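Local coordinates for protein Rho guanine nucleotide exchange factor 12 (Homo sapiens, PDB 1TXD) that acts as a guanine nucleotide exchange factor for the GTPase RhoA, this chain being its DH and PH domains, at residues 245-250 with 312-317; 276-281 with 285-290; 335-340 with 344-349. The protein carries 1 engineered substitution. One frame throughout, in Å; residues are numbered along the deposited sequence.

Interaction 1. Residues 245-250 with 312-317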
loop_
_atom_site.group_PDB
_atom_site.type_symbol
_atom_site.label_atom_id
_atom_site.label_comp_id
_atom_site.label_asym_id
_atom_site.label_seq_id
_atom_site.Cartn_x
_atom_site.Cartn_y
_atom_site.Cartn_z
ATOM N N GLU A 245 7.675 -12.102 -32.489
ATOM C CA GLU A 245 6.602 -11.119 -32.272
ATOM C C GLU A 245 6.138 -11.059 -30.808
ATOM O O GLU A 245 5.790 -9.986 -30.298
ATOM C CB GLU A 245 5.412 -11.405 -33.196
ATOM C CG GLU A 245 5.518 -10.717 -34.546
ATOM C CD GLU A 245 4.359 -11.051 -35.472
ATOM O OE1 GLU A 245 3.207 -11.076 -34.990
ATOM O OE2 GLU A 245 4.596 -11.285 -36.684
ATOM N N GLU A 246 6.119 -12.215 -30.145
ATOM C CA GLU A 246 5.837 -12.294 -28.711
ATOM C C GLU A 246 6.692 -11.298 -27.927
ATOM O O GLU A 246 6.182 -10.539 -27.092
ATOM C CB GLU A 246 6.152 -13.703 -28.179
ATOM C CG GLU A 246 5.024 -14.717 -28.278
ATOM C CD GLU A 246 5.433 -16.081 -27.739
ATOM O OE1 GLU A 246 5.547 -16.221 -26.501
ATOM O OE2 GLU A 246 5.647 -17.008 -28.549
ATOM N N LEU A 247 7.991 -11.306 -28.219
ATOM C CA LEU A 247 8.995 -10.706 -27.345
ATOM C C LEU A 247 8.965 -9.182 -27.289
ATOM O O LEU A 247 9.089 -8.608 -26.209
ATOM C CB LEU A 247 10.389 -11.201 -27.734
ATOM C CG LEU A 247 10.583 -12.718 -27.566
ATOM C CD1 LEU A 247 11.878 -13.188 -28.238
ATOM C CD2 LEU A 247 10.551 -13.133 -26.086
ATOM N N ARG A 248 8.801 -8.528 -28.437
ATOM C CA ARG A 248 8.832 -7.061 -28.486
ATOM C C ARG A 248 7.580 -6.403 -27.888
ATOM O O ARG A 248 7.649 -5.275 -27.402
ATOM C CB ARG A 248 9.067 -6.570 -29.922
ATOM C CG ARG A 248 7.835 -6.576 -30.794
ATOM C CD ARG A 248 8.143 -6.621 -32.273
ATOM N NE ARG A 248 6.921 -6.647 -33.072
ATOM C CZ ARG A 248 6.885 -6.875 -34.375
ATOM N NH1 ARG A 248 8.006 -7.098 -35.053
ATOM N NH2 ARG A 248 5.716 -6.879 -35.009
ATOM N N ASN A 249 6.449 -7.108 -27.922
ATOM C CA ASN A 249 5.220 -6.643 -27.278
ATOM C C ASN A 249 5.092 -7.159 -25.833
ATOM O O ASN A 249 3.997 -7.193 -25.272
ATOM C CB ASN A 249 3.997 -7.059 -28.107
ATOM C CG ASN A 249 3.646 -6.044 -29.182
ATOM O OD1 ASN A 249 3.214 -4.926 -28.886
ATOM N ND2 ASN A 249 3.821 -6.433 -30.438
ATOM N N LEU A 250 6.215 -7.541 -25.225
ATOM C CA LEU A 250 6.203 -8.168 -23.906
ATOM C C LEU A 250 5.608 -7.223 -22.874
ATOM O O LEU A 250 6.060 -6.083 -22.724
ATOM C CB LEU A 250 7.611 -8.576 -23.459
ATOM C CG LEU A 250 7.719 -9.083 -22.014
ATOM C CD1 LEU A 250 7.077 -10.448 -21.886
ATOM C CD2 LEU A 250 9.160 -9.105 -21.539
ATOM N N THR A 312 20.826 -16.075 -30.753
ATOM C CA THR A 312 19.688 -16.981 -30.647
ATOM C C THR A 312 19.210 -17.182 -29.205
ATOM O O THR A 312 18.161 -17.785 -29.000
ATOM C CB THR A 312 20.026 -18.362 -31.285
ATOM O OG1 THR A 312 21.255 -18.877 -30.753
ATOM C CG2 THR A 312 20.304 -18.231 -32.778
ATOM N N PHE A 313 19.966 -16.679 -28.222
ATOM C CA PHE A 313 19.641 -16.848 -26.790
ATOM C C PHE A 313 18.611 -15.805 -26.299
ATOM O O PHE A 313 18.948 -14.627 -26.142
ATOM C CB PHE A 313 20.904 -16.710 -25.920
ATOM C CG PHE A 313 21.903 -17.842 -26.071
ATOM C CD1 PHE A 313 22.068 -18.784 -25.053
ATOM C CD2 PHE A 313 22.708 -17.944 -27.210
ATOM C CE1 PHE A 313 22.994 -19.813 -25.180
ATOM C CE2 PHE A 313 23.642 -18.975 -27.344
ATOM C CZ PHE A 313 23.783 -19.909 -26.329
ATOM N N SER A 314 17.381 -16.244 -26.024
ATOM C CA SER A 314 16.307 -15.339 -25.595
ATOM C C SER A 314 16.517 -14.798 -24.171
ATOM O O SER A 314 16.915 -15.547 -23.276
ATOM C CB SER A 314 14.950 -16.052 -25.669
ATOM O OG SER A 314 13.867 -15.140 -25.574
ATOM N N PRO A 315 16.244 -13.506 -23.953
ATOM C CA PRO A 315 16.239 -12.931 -22.593
ATOM C C PRO A 315 14.972 -13.267 -21.806
ATOM O O PRO A 315 14.943 -13.021 -20.616
ATOM C CB PRO A 315 16.319 -11.424 -22.845
ATOM C CG PRO A 315 15.645 -11.242 -24.152
ATOM C CD PRO A 315 15.912 -12.490 -24.969
ATOM N N VAL A 316 13.952 -13.799 -22.474
ATOM C CA VAL A 316 12.764 -14.338 -21.819
ATOM C C VAL A 316 12.827 -15.858 -21.856
ATOM O O VAL A 316 12.803 -16.462 -22.934
ATOM C CB VAL A 316 11.457 -13.868 -22.525
ATOM C CG1 VAL A 316 10.266 -14.826 -22.269
ATOM C CG2 VAL A 316 11.110 -12.460 -22.086
ATOM N N ILE A 317 12.875 -16.460 -20.671
ATOM C CA ILE A 317 12.889 -17.906 -20.524
ATOM C C ILE A 317 11.548 -18.403 -19.993
ATOM O O ILE A 317 11.183 -18.122 -18.859
ATOM C CB ILE A 317 14.017 -18.319 -19.551
ATOM C CG1 ILE A 317 15.373 -17.798 -20.035
ATOM C CG2 ILE A 317 14.039 -19.826 -19.381
ATOM C CD1 ILE A 317 16.342 -17.476 -18.900
#
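Leu247, in the short, weakly bonded helix 245-248, faces Val316 at the start of a strand, with 7.6 Å between their CA atoms, so the two backbones stay apart and side chains alone bridge them. Leu247 and Val316 run antiparallel alongside one another, and CD2 of Leu247 rests on Val316 CB at 3.7 Å. With its CG anti to the backbone N (chi1 173°), Leu250 reaches the same valine from the loop after the helix, its CD2 lying 3.9 Å from Val316 CG2. Ser314 completes the patch: its OG sits 3.9 Å from Leu247 CD1, yet spends its hydrogen bond within its own segment, on Val316 O at 3.1 Å, tilted 23° from the carbonyl plane. An alanine here, lacking OG, is likely to leave the turn through Pro315 less firmly held and to open a small gap beside both methyls of Leu247. Around this apolar contact of the PH domain, Glu246 forms a salt bridge with Lys318, Leu250 and Val316 both touch Ile283 of strand 283-290, and the carbonyl of Leu250 accepts a hydrogen bond from Gln228 of the long helix 191-230.

Interaction 2. Residues 276-281 with 285-290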
loop_
_atom_site.group_PDB
_atom_site.type_symbol
_atom_site.label_atom_id
_atom_site.label_comp_id
_atom_site.label_asym_id
_atom_site.label_seq_id
_atom_site.Cartn_x
_atom_site.Cartn_y
_atom_site.Cartn_z
ATOM N N TYR A 276 19.879 -7.209 -14.123
ATOM C CA TYR A 276 18.808 -7.193 -13.147
ATOM C C TYR A 276 17.714 -8.090 -13.716
ATOM O O TYR A 276 17.297 -7.926 -14.865
ATOM C CB TYR A 276 18.274 -5.769 -12.943
ATOM C CG TYR A 276 17.413 -5.631 -11.709
ATOM C CD1 TYR A 276 17.983 -5.308 -10.475
ATOM C CD2 TYR A 276 16.030 -5.844 -11.769
ATOM C CE1 TYR A 276 17.204 -5.197 -9.335
ATOM C CE2 TYR A 276 15.239 -5.726 -10.631
ATOM C CZ TYR A 276 15.835 -5.407 -9.422
ATOM O OH TYR A 276 15.065 -5.286 -8.296
ATOM N N THR A 277 17.238 -9.016 -12.899
ATOM C CA THR A 277 16.452 -10.143 -13.378
ATOM C C THR A 277 15.131 -10.178 -12.667
ATOM O O THR A 277 15.063 -9.850 -11.500
ATOM C CB THR A 277 17.238 -11.463 -13.080
ATOM O OG1 THR A 277 18.378 -11.530 -13.934
ATOM C CG2 THR A 277 16.419 -12.705 -13.417
ATOM N N LEU A 278 14.088 -10.618 -13.350
ATOM C CA LEU A 278 12.777 -10.640 -12.752
ATOM C C LEU A 278 12.142 -11.977 -12.923
ATOM O O LEU A 278 11.881 -12.400 -14.041
ATOM C CB LEU A 278 11.870 -9.604 -13.412
ATOM C CG LEU A 278 12.401 -8.194 -13.700
ATOM C CD1 LEU A 278 11.323 -7.457 -14.458
ATOM C CD2 LEU A 278 12.847 -7.419 -12.454
ATOM N N LEU A 279 11.894 -12.646 -11.804
ATOM C CA LEU A 279 11.051 -13.841 -11.777
ATOM C C LEU A 279 9.570 -13.463 -11.693
ATOM O O LEU A 279 9.114 -12.966 -10.661
ATOM C CB LEU A 279 11.411 -14.718 -10.579
ATOM C CG LEU A 279 10.499 -15.913 -10.309
ATOM C CD1 LEU A 279 10.269 -16.744 -11.574
ATOM C CD2 LEU A 279 11.126 -16.781 -9.215
ATOM N N LEU A 280 8.835 -13.721 -12.771
ATOM C CA LEU A 280 7.390 -13.514 -12.833
ATOM C C LEU A 280 6.655 -14.847 -12.744
ATOM O O LEU A 280 7.282 -15.898 -12.627
ATOM C CB LEU A 280 7.012 -12.790 -14.130
ATOM C CG LEU A 280 7.882 -11.591 -14.497
ATOM C CD1 LEU A 280 7.312 -10.875 -15.735
ATOM C CD2 LEU A 280 7.997 -10.615 -13.337
ATOM N N GLU A 281 5.323 -14.802 -12.811
ATOM C CA GLU A 281 4.486 -15.996 -12.630
ATOM C C GLU A 281 4.915 -17.150 -13.534
ATOM O O GLU A 281 4.959 -18.309 -13.106
ATOM C CB GLU A 281 3.008 -15.677 -12.909
ATOM C CG GLU A 281 2.122 -15.603 -11.669
ATOM C CD GLU A 281 0.782 -14.923 -11.933
ATOM O OE1 GLU A 281 0.319 -14.938 -13.097
ATOM O OE2 GLU A 281 0.187 -14.371 -10.978
ATOM N N VAL A 285 12.843 -13.149 -16.644
ATOM C CA VAL A 285 13.120 -12.064 -17.578
ATOM C C VAL A 285 14.491 -11.511 -17.286
ATOM O O VAL A 285 14.805 -11.161 -16.155
ATOM C CB VAL A 285 12.087 -10.912 -17.481
ATOM C CG1 VAL A 285 12.439 -9.796 -18.460
ATOM C CG2 VAL A 285 10.669 -11.423 -17.756
ATOM N N LEU A 286 15.297 -11.403 -18.329
ATOM C CA LEU A 286 16.674 -10.995 -18.180
ATOM C C LEU A 286 16.804 -9.597 -18.760
ATOM O O LEU A 286 16.537 -9.387 -19.941
ATOM C CB LEU A 286 17.594 -11.997 -18.889
ATOM C CG LEU A 286 17.432 -13.456 -18.429
ATOM C CD1 LEU A 286 18.375 -14.372 -19.206
ATOM C CD2 LEU A 286 17.676 -13.616 -16.939
ATOM N N LEU A 287 17.191 -8.647 -17.909
ATOM C CA LEU A 287 17.278 -7.236 -18.283
ATOM C C LEU A 287 18.638 -6.654 -17.909
ATOM O O LEU A 287 19.339 -7.216 -17.068
ATOM C CB LEU A 287 16.164 -6.439 -17.597
ATOM C CG LEU A 287 14.729 -6.955 -17.748
ATOM C CD1 LEU A 287 13.828 -6.337 -16.697
ATOM C CD2 LEU A 287 14.177 -6.671 -19.135
ATOM N N GLN A 288 18.996 -5.529 -18.536
ATOM C CA GLN A 288 20.282 -4.850 -18.314
ATOM C C GLN A 288 20.080 -3.400 -17.866
ATOM O O GLN A 288 19.398 -2.631 -18.551
ATOM C CB GLN A 288 21.118 -4.869 -19.607
ATOM C CG GLN A 288 22.440 -5.645 -19.515
ATOM C CD GLN A 288 23.389 -5.347 -20.677
ATOM O OE1 GLN A 288 23.011 -5.483 -21.843
ATOM N NE2 GLN A 288 24.617 -4.945 -20.361
ATOM N N LYS A 289 20.688 -3.028 -16.735
ATOM C CA LYS A 289 20.587 -1.654 -16.194
ATOM C C LYS A 289 21.486 -0.665 -16.952
ATOM O O LYS A 289 22.651 -0.474 -16.591
ATOM C CB LYS A 289 20.928 -1.618 -14.682
ATOM C CG LYS A 289 19.721 -1.789 -13.745
ATOM C CD LYS A 289 20.068 -1.571 -12.260
ATOM C CE LYS A 289 18.837 -1.813 -11.365
ATOM N NZ LYS A 289 18.650 -0.795 -10.290
ATOM N N GLN A 290 20.935 -0.033 -17.989
ATOM C CA GLN A 290 21.663 0.955 -18.793
ATOM C C GLN A 290 21.090 2.356 -18.572
ATOM O O GLN A 290 20.159 2.770 -19.271
ATOM C CB GLN A 290 21.588 0.589 -20.278
ATOM C CG GLN A 290 22.483 -0.594 -20.675
ATOM C CD GLN A 290 23.646 -0.200 -21.582
ATOM O OE1 GLN A 290 24.093 0.948 -21.576
ATOM N NE2 GLN A 290 24.135 -1.159 -22.359
#
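Val285 O takes the N-H of Leu278 at 2.9 Å, the donor lying in the plane of the Val285 carbonyl with a fairly straight N-H...O angle of 164°. The same oxygen meets Thr277 CA at 3.4 Å in a CA-H...O contact, so two neighbouring residues of segment 276-281 converge on it. Val285 N returns a bond to Leu278 O, and Tyr276 and Leu287 form the next hydrogen-bonded pair of this antiparallel hairpin. There the N-H of Tyr276 approaches Leu287 O from above the carbonyl plane, 39° out of it.

Tyr276, Leu278, Val285 and Leu287 lie on one face of the sheet. Leu278 lies roughly perpendicular to Leu287 there, bringing their CD1 atoms to 3.5 Å. Farther along, Leu280 CD1 packs on Val285 CG2 at 4.0 Å. At the other end the Tyr276 ring swings out with CG anti to the backbone N (chi1 -166°), and Lys289 reaches across it obliquely, its CE 3.7 Å from Tyr276 CD1. The tyrosine hydroxyl is hydrogen-bonded to Glu260 of strand 257-266, and Tyr227 of helix 191-230 touches both Tyr276 and Leu278. This face therefore meets the long helix that leads from the DH to the PH domain.

Thr277 and Leu286 occupy the opposite face as a non-hydrogen-bonded pair. Their side chains run side by side, with Leu286 CD2 3.7 Å from Thr277 OG1, while Trp360 of the C-terminal helix 354-374 also touches Thr277. Thr277 OG1 is buried without a polar partner in the model. All four hydrogen bonds between the segments are thus backbone to backbone, and the side chains add apolar packing.

Interaction 3. Residues 335-340 with 344-349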
loop_
_atom_site.group_PDB
_atom_site.type_symbol
_atom_site.label_atom_id
_atom_site.label_comp_id
_atom_site.label_asym_id
_atom_site.label_seq_id
_atom_site.Cartn_x
_atom_site.Cartn_y
_atom_site.Cartn_z
ATOM N N PHE A 335 22.475 -23.184 -13.184
ATOM C CA PHE A 335 22.250 -23.422 -14.589
ATOM C C PHE A 335 20.750 -23.371 -14.741
ATOM O O PHE A 335 20.027 -24.187 -14.177
ATOM C CB PHE A 335 22.790 -24.794 -15.028
ATOM C CG PHE A 335 24.292 -24.907 -14.984
ATOM C CD1 PHE A 335 25.097 -23.937 -15.564
ATOM C CD2 PHE A 335 24.901 -25.995 -14.370
ATOM C CE1 PHE A 335 26.474 -24.043 -15.522
ATOM C CE2 PHE A 335 26.280 -26.105 -14.327
ATOM C CZ PHE A 335 27.069 -25.128 -14.902
ATOM N N VAL A 336 20.276 -22.366 -15.452
ATOM C CA VAL A 336 18.899 -22.354 -15.858
ATOM C C VAL A 336 18.953 -22.971 -17.226
ATOM O O VAL A 336 19.778 -22.597 -18.046
ATOM C CB VAL A 336 18.310 -20.930 -15.880
ATOM C CG1 VAL A 336 16.853 -20.976 -16.276
ATOM C CG2 VAL A 336 18.469 -20.276 -14.516
ATOM N N ILE A 337 18.067 -23.924 -17.462
ATOM C CA ILE A 337 18.136 -24.753 -18.630
ATOM C C ILE A 337 16.783 -24.752 -19.302
ATOM O O ILE A 337 15.843 -25.348 -18.782
ATOM C CB ILE A 337 18.531 -26.202 -18.221
ATOM C CG1 ILE A 337 19.789 -26.201 -17.331
ATOM C CG2 ILE A 337 18.749 -27.053 -19.449
ATOM C CD1 ILE A 337 20.391 -27.593 -17.118
ATOM N N SER A 338 16.685 -24.103 -20.461
ATOM C CA SER A 338 15.428 -24.062 -21.207
ATOM C C SER A 338 15.352 -25.157 -22.269
ATOM O O SER A 338 16.279 -25.336 -23.049
ATOM C CB SER A 338 15.207 -22.682 -21.842
ATOM O OG SER A 338 13.846 -22.302 -21.712
ATOM N N MET A 339 14.218 -25.856 -22.295
ATOM C CA MET A 339 13.972 -26.986 -23.186
ATOM C C MET A 339 13.007 -26.641 -24.326
ATOM O O MET A 339 11.844 -26.313 -24.081
ATOM C CB MET A 339 13.380 -28.146 -22.373
ATOM C CG MET A 339 14.370 -28.811 -21.414
ATOM S SD MET A 339 15.769 -29.604 -22.269
ATOM C CE MET A 339 14.912 -30.581 -23.557
ATOM N N SER A 340 13.494 -26.707 -25.564
ATOM C CA SER A 340 12.626 -26.653 -26.737
ATOM C C SER A 340 12.545 -28.049 -27.342
ATOM O O SER A 340 13.183 -28.987 -26.850
ATOM C CB SER A 340 13.127 -25.635 -27.778
ATOM O OG SER A 340 14.524 -25.425 -27.711
ATOM N N ALA A 344 18.520 -27.984 -25.737
ATOM C CA ALA A 344 18.642 -27.133 -24.565
ATOM C C ALA A 344 19.608 -25.968 -24.771
ATOM O O ALA A 344 20.657 -26.111 -25.396
ATOM C CB ALA A 344 19.075 -27.959 -23.360
ATOM N N GLN A 345 19.221 -24.805 -24.252
ATOM C CA GLN A 345 20.130 -23.684 -24.081
ATOM C C GLN A 345 20.418 -23.627 -22.588
ATOM O O GLN A 345 19.602 -24.070 -21.785
ATOM C CB GLN A 345 19.486 -22.385 -24.588
ATOM C CG GLN A 345 18.779 -22.525 -25.950
ATOM C CD GLN A 345 18.651 -21.205 -26.702
ATOM O OE1 GLN A 345 18.238 -20.192 -26.123
ATOM N NE2 GLN A 345 18.994 -21.212 -27.992
ATOM N N ILE A 346 21.585 -23.119 -22.216
ATOM C CA ILE A 346 21.965 -23.028 -20.808
ATOM C C ILE A 346 22.371 -21.600 -20.479
ATOM O O ILE A 346 23.208 -21.002 -21.154
ATOM C CB ILE A 346 23.126 -24.017 -20.460
ATOM C CG1 ILE A 346 22.644 -25.469 -20.544
ATOM C CG2 ILE A 346 23.683 -23.740 -19.052
ATOM C CD1 ILE A 346 23.753 -26.471 -20.736
ATOM N N TYR A 347 21.745 -21.059 -19.444
ATOM C CA TYR A 347 22.121 -19.775 -18.900
ATOM C C TYR A 347 22.809 -20.067 -17.589
ATOM O O TYR A 347 22.225 -20.705 -16.720
ATOM C CB TYR A 347 20.882 -18.894 -18.658
ATOM C CG TYR A 347 19.994 -18.689 -19.869
ATOM C CD1 TYR A 347 20.048 -17.500 -20.607
ATOM C CD2 TYR A 347 19.089 -19.670 -20.266
ATOM C CE1 TYR A 347 19.232 -17.303 -21.712
ATOM C CE2 TYR A 347 18.273 -19.486 -21.372
ATOM C CZ TYR A 347 18.346 -18.299 -22.085
ATOM O OH TYR A 347 17.537 -18.110 -23.173
ATOM N N GLU A 348 24.059 -19.630 -17.465
ATOM C CA GLU A 348 24.757 -19.625 -16.183
ATOM C C GLU A 348 24.566 -18.243 -15.549
ATOM O O GLU A 348 25.074 -17.247 -16.064
ATOM C CB GLU A 348 26.242 -19.934 -16.389
ATOM C CG GLU A 348 26.953 -20.513 -15.167
ATOM C CD GLU A 348 28.394 -20.929 -15.451
ATOM O OE1 GLU A 348 28.683 -21.343 -16.591
ATOM O OE2 GLU A 348 29.244 -20.827 -14.539
ATOM N N LEU A 349 23.812 -18.192 -14.450
ATOM C CA LEU A 349 23.503 -16.942 -13.749
ATOM C C LEU A 349 24.038 -16.973 -12.319
ATOM O O LEU A 349 23.700 -17.864 -11.548
ATOM C CB LEU A 349 21.991 -16.711 -13.727
ATOM C CG LEU A 349 21.302 -16.873 -15.081
ATOM C CD1 LEU A 349 19.792 -16.935 -14.925
ATOM C CD2 LEU A 349 21.713 -15.742 -16.010
#
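Strands 335-339 and 344-349 run antiparallel, their axes 4.7 Å apart at closest and their directions 157° apart. Val336 and Tyr347 form one hydrogen-bonded pair, in which Tyr347 N reaches Val336 O at 2.9 Å in a nearly straight bond. Ser338 and Gln345 form the other through longer bonds, and between the two pairs Ile337 CA meets Gln345 O at 3.5 Å in a CA-H...O contact. The pair is a beta hairpin of the PH domain, whose beta sandwich is capped by the C-terminal helix 354-374. On the face carrying Val336 and Tyr347, Val336 CG2 packs against Leu349 CD1 at 3.6 Å, and Val336 O lies at the edge of the Tyr347 ring, in its plane. The hydroxyl of Tyr347 is hydrogen-bonded to the carbonyl of Ser314, while Ser338 OG bonds to Thr321 OG1. On the other face Glu348 runs alongside the Phe335 ring in the same direction. Glu348 CG, placed anti to the backbone N (chi1 -156°), comes 3.6 Å from Phe335 CE1, and OE1 meets the ring edge in plane although the carboxylate is turned 77° from the ring. Phe335 CD1 also touches Ile346 CG2 at 3.8 Å. Toward the turn, Ala344 CB touches both Ile337 CG2 at 4.0 Å and Met339 SD at 3.9 Å.

From the N terminus, the chain leaves the DH domain along helix 191-230 and reaches segment 245-250, within the PH domain. Interaction 1 closes a loop of 61 residues back onto this segment, and interaction 2, a tight hairpin between strands 275-280 and 283-290, is nested inside it. Interaction 3 follows in series as a second hairpin. Segment 312-317 joins all three: it is bonded to both hairpins, Pro315 O making a probable hydrogen bond to Leu286 N of interaction 2. Leu286 and Tyr347 also touch each other, and Ile317 packs on both. Together the contacts tie the region of helix 245-248 to both of these hairpins in the sheet.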